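Local coordinates for GTPase-activating protein BEM3 (Saccharomyces cerevisiae S288C, PDB 6FSF), which acts as a GTPase-activating protein for CDC42 and, less efficiently, RHO1, and is represented here by its tandem PX and PH domains, at residues 6-18 with 118-130. Residues are numbered along the deposited sequence; the frame is centred on the assembly and turned at random.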
# COMPACT_ATOMS: atom_id res chain seq x y z
N ASP A 6 -25.16 17.79 3.89
CA ASP A 6 -23.84 17.26 4.19
C ASP A 6 -23.75 15.76 3.88
O ASP A 6 -24.75 15.11 3.61
CB ASP A 6 -23.50 17.50 5.67
CG ASP A 6 -23.35 18.97 6.00
OD1 ASP A 6 -22.64 19.68 5.25
OD2 ASP A 6 -23.94 19.42 7.00
N ILE A 7 -22.53 15.25 3.92
CA ILE A 7 -22.25 13.82 3.78
C ILE A 7 -21.73 13.36 5.14
O ILE A 7 -20.92 14.07 5.75
CB ILE A 7 -21.25 13.56 2.63
CG1 ILE A 7 -21.86 13.96 1.28
CG2 ILE A 7 -20.80 12.11 2.60
CD1 ILE A 7 -21.53 15.37 0.80
N PRO A 8 -22.17 12.21 5.67
CA PRO A 8 -21.80 11.85 7.05
C PRO A 8 -20.30 11.79 7.27
O PRO A 8 -19.56 11.21 6.47
CB PRO A 8 -22.45 10.48 7.24
CG PRO A 8 -22.69 9.97 5.85
CD PRO A 8 -23.05 11.19 5.07
N LEU A 9 -19.86 12.39 8.37
CA LEU A 9 -18.45 12.48 8.71
C LEU A 9 -18.10 11.41 9.75
O LEU A 9 -18.75 11.32 10.79
CB LEU A 9 -18.10 13.86 9.26
CG LEU A 9 -18.58 15.07 8.45
CD1 LEU A 9 -18.15 16.37 9.13
CD2 LEU A 9 -18.08 15.02 7.02
N PHE A 10 -17.07 10.61 9.45
CA PHE A 10 -16.62 9.61 10.41
C PHE A 10 -15.83 10.23 11.55
O PHE A 10 -15.90 9.76 12.69
CB PHE A 10 -15.78 8.54 9.72
CG PHE A 10 -16.56 7.66 8.77
CD1 PHE A 10 -17.93 7.79 8.64
CD2 PHE A 10 -15.91 6.69 8.02
CE1 PHE A 10 -18.64 6.99 7.77
CE2 PHE A 10 -16.61 5.88 7.15
CZ PHE A 10 -17.98 6.03 7.02
N VAL A 11 -15.07 11.29 11.26
CA VAL A 11 -14.27 11.99 12.26
C VAL A 11 -14.47 13.49 12.06
O VAL A 11 -14.25 14.00 10.96
CB VAL A 11 -12.77 11.64 12.16
CG1 VAL A 11 -11.96 12.47 13.14
CG2 VAL A 11 -12.55 10.15 12.41
N GLN A 12 -14.89 14.18 13.11
CA GLN A 12 -15.08 15.62 13.02
C GLN A 12 -13.72 16.31 12.83
O GLN A 12 -12.71 15.83 13.34
CB GLN A 12 -15.76 16.15 14.28
CG GLN A 12 -17.16 15.61 14.50
CD GLN A 12 -18.14 16.08 13.44
OE1 GLN A 12 -18.23 17.27 13.14
NE2 GLN A 12 -18.88 15.14 12.87
N PRO A 13 -13.68 17.41 12.08
CA PRO A 13 -12.38 18.08 11.84
C PRO A 13 -11.67 18.49 13.12
O PRO A 13 -10.43 18.42 13.18
CB PRO A 13 -12.77 19.29 10.99
CG PRO A 13 -14.04 18.88 10.31
CD PRO A 13 -14.77 18.03 11.30
N GLU A 14 -12.41 18.92 14.14
CA GLU A 14 -11.79 19.32 15.40
C GLU A 14 -11.15 18.15 16.14
O GLU A 14 -10.43 18.38 17.12
CB GLU A 14 -12.83 19.98 16.31
CG GLU A 14 -13.45 21.25 15.75
CD GLU A 14 -14.60 20.98 14.79
OE1 GLU A 14 -15.20 19.89 14.88
OE2 GLU A 14 -14.89 21.85 13.95
N ASP A 15 -11.40 16.91 15.70
CA ASP A 15 -10.87 15.72 16.36
C ASP A 15 -9.80 15.02 15.54
O ASP A 15 -9.49 13.86 15.82
CB ASP A 15 -12.01 14.75 16.68
CG ASP A 15 -13.01 15.32 17.66
OD1 ASP A 15 -12.62 16.16 18.50
OD2 ASP A 15 -14.19 14.91 17.61
N PHE A 16 -9.24 15.68 14.53
CA PHE A 16 -8.18 15.07 13.73
C PHE A 16 -6.95 14.73 14.56
O PHE A 16 -6.16 13.87 14.16
CB PHE A 16 -7.78 15.99 12.58
CG PHE A 16 -8.76 16.00 11.44
CD1 PHE A 16 -9.73 15.02 11.34
CD2 PHE A 16 -8.69 16.99 10.47
CE1 PHE A 16 -10.63 15.04 10.29
CE2 PHE A 16 -9.59 17.00 9.42
CZ PHE A 16 -10.56 16.03 9.33
N GLY A 17 -6.76 15.40 15.70
CA GLY A 17 -5.59 15.14 16.52
C GLY A 17 -5.65 13.84 17.29
O GLY A 17 -4.62 13.39 17.81
N THR A 18 -6.82 13.21 17.37
CA THR A 18 -7.00 11.99 18.14
C THR A 18 -6.84 10.73 17.30
O THR A 18 -7.13 9.63 17.80
CB THR A 18 -8.38 11.98 18.81
OG1 THR A 18 -9.39 11.74 17.82
CG2 THR A 18 -8.65 13.31 19.49
N GLY A 118 -11.38 21.81 6.42
CA GLY A 118 -11.50 20.70 7.36
C GLY A 118 -12.64 19.76 7.00
O GLY A 118 -12.52 18.54 7.16
N LEU A 119 -13.75 20.31 6.52
CA LEU A 119 -14.87 19.47 6.10
C LEU A 119 -14.49 18.63 4.89
O LEU A 119 -14.83 17.44 4.82
CB LEU A 119 -16.09 20.34 5.79
CG LEU A 119 -17.27 19.63 5.12
CD1 LEU A 119 -17.95 18.66 6.08
CD2 LEU A 119 -18.26 20.65 4.58
N LYS A 120 -13.78 19.22 3.92
CA LYS A 120 -13.38 18.49 2.73
C LYS A 120 -12.49 17.31 3.08
O LYS A 120 -12.64 16.21 2.52
CB LYS A 120 -12.67 19.43 1.76
CG LYS A 120 -12.56 18.92 0.33
CD LYS A 120 -13.89 19.06 -0.40
CE LYS A 120 -13.76 18.63 -1.86
NZ LYS A 120 -15.01 18.86 -2.62
N ILE A 121 -11.55 17.50 4.01
CA ILE A 121 -10.70 16.41 4.45
C ILE A 121 -11.53 15.34 5.16
O ILE A 121 -11.31 14.14 4.96
CB ILE A 121 -9.57 16.94 5.36
CG1 ILE A 121 -8.73 17.98 4.62
CG2 ILE A 121 -8.70 15.80 5.86
CD1 ILE A 121 -7.63 18.59 5.48
N ALA A 122 -12.49 15.76 5.99
CA ALA A 122 -13.34 14.80 6.69
C ALA A 122 -14.18 14.00 5.70
O ALA A 122 -14.30 12.78 5.84
CB ALA A 122 -14.23 15.53 7.69
N GLN A 123 -14.76 14.67 4.71
CA GLN A 123 -15.50 13.96 3.67
C GLN A 123 -14.59 13.01 2.90
O GLN A 123 -15.03 11.94 2.46
CB GLN A 123 -16.14 14.96 2.71
CG GLN A 123 -17.19 15.86 3.33
CD GLN A 123 -17.66 16.95 2.39
OE1 GLN A 123 -17.01 17.22 1.37
NE2 GLN A 123 -18.78 17.57 2.71
N PHE A 124 -13.32 13.38 2.74
CA PHE A 124 -12.38 12.53 2.02
C PHE A 124 -12.25 11.16 2.68
O PHE A 124 -12.41 10.13 2.02
CB PHE A 124 -11.02 13.23 1.95
CG PHE A 124 -10.00 12.53 1.11
CD1 PHE A 124 -10.03 12.62 -0.28
CD2 PHE A 124 -8.99 11.79 1.70
CE1 PHE A 124 -9.09 11.98 -1.05
CE2 PHE A 124 -8.04 11.14 0.93
CZ PHE A 124 -8.09 11.24 -0.45
N ILE A 125 -11.98 11.14 3.99
CA ILE A 125 -11.79 9.87 4.70
C ILE A 125 -13.09 9.17 5.06
O ILE A 125 -13.05 8.04 5.57
CB ILE A 125 -10.95 10.07 5.98
CG1 ILE A 125 -11.75 10.85 7.02
CG2 ILE A 125 -9.65 10.79 5.66
CD1 ILE A 125 -11.02 11.03 8.34
N SER A 126 -14.23 9.81 4.83
CA SER A 126 -15.53 9.21 5.11
C SER A 126 -16.16 8.57 3.88
O SER A 126 -17.33 8.18 3.92
CB SER A 126 -16.49 10.27 5.68
OG SER A 126 -16.02 10.75 6.92
N THR A 127 -15.41 8.45 2.78
CA THR A 127 -15.89 7.85 1.55
C THR A 127 -14.94 6.74 1.12
O THR A 127 -13.81 6.63 1.62
CB THR A 127 -16.03 8.89 0.43
OG1 THR A 127 -14.86 9.71 0.38
CG2 THR A 127 -17.26 9.77 0.66
N ASP A 128 -15.40 5.92 0.17
CA ASP A 128 -14.64 4.78 -0.34
C ASP A 128 -14.20 3.86 0.80
O ASP A 128 -13.09 3.33 0.80
CB ASP A 128 -13.44 5.23 -1.17
CG ASP A 128 -13.84 6.09 -2.34
OD1 ASP A 128 -14.27 5.53 -3.37
OD2 ASP A 128 -13.72 7.34 -2.24
N THR A 129 -15.09 3.67 1.78
CA THR A 129 -14.77 2.86 2.94
C THR A 129 -14.52 1.41 2.54
O THR A 129 -15.20 0.86 1.67
CB THR A 129 -15.91 2.94 3.95
OG1 THR A 129 -16.31 4.30 4.13
CG2 THR A 129 -15.48 2.37 5.30
N VAL A 130 -13.54 0.80 3.19
CA VAL A 130 -13.14 -0.58 2.92
C VAL A 130 -13.33 -1.39 4.19
O VAL A 130 -12.87 -0.98 5.27
CB VAL A 130 -11.69 -0.66 2.43
CG1 VAL A 130 -11.24 -2.10 2.31
CG2 VAL A 130 -11.54 0.06 1.09
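Residues 10-13 run antiparallel to the end of helix 115-125, with Phe10 beside Ser126 (CA atoms 5.4 Å apart) and Pro13 beside Gly118. One hydrogen bond crosses between them. Phe10 N donates to Ser126 OG over 2.7 Å in a nearly straight line (171°). Ser126 OG in turn donates to Ala122 O (2.9 Å), one turn back in the helix, which it approaches from above the carbonyl plane. The hydroxyl thus links the loop to the helix end. OG lies beside its own backbone N (chi1 -64°), where it can serve both partners. The Phe10 ring lies with one face over Ser126 CA, a CH-pi contact of 4.0 Å to the ring centroid. Its CE2 edge meets Thr129 OG1 near the ring plane, and Phe51 of strand 49-55 packs against it edge-to-face. Leu9 CD2 reaches both Leu119 CD1 (3.8 Å) and Ala122 CB. Pro13 CG rests on Gly118 O at 3.5 Å. The buried Phe16 ring turns its edge to Ala122 N, and CE2 touches Ile121 CG2 at 3.9 Å. Pro13 CA covers one face of this ring. Phe108 meets the Phe16 ring edge-to-face and also packs on Ile121 and Ile125. In this PX domain the N-terminal segment before strand 19-29 thus packs along helix 115-125, which leads on to strand 129-130, and Phe16 of its 3-10 segment is buried against that helix and Phe108.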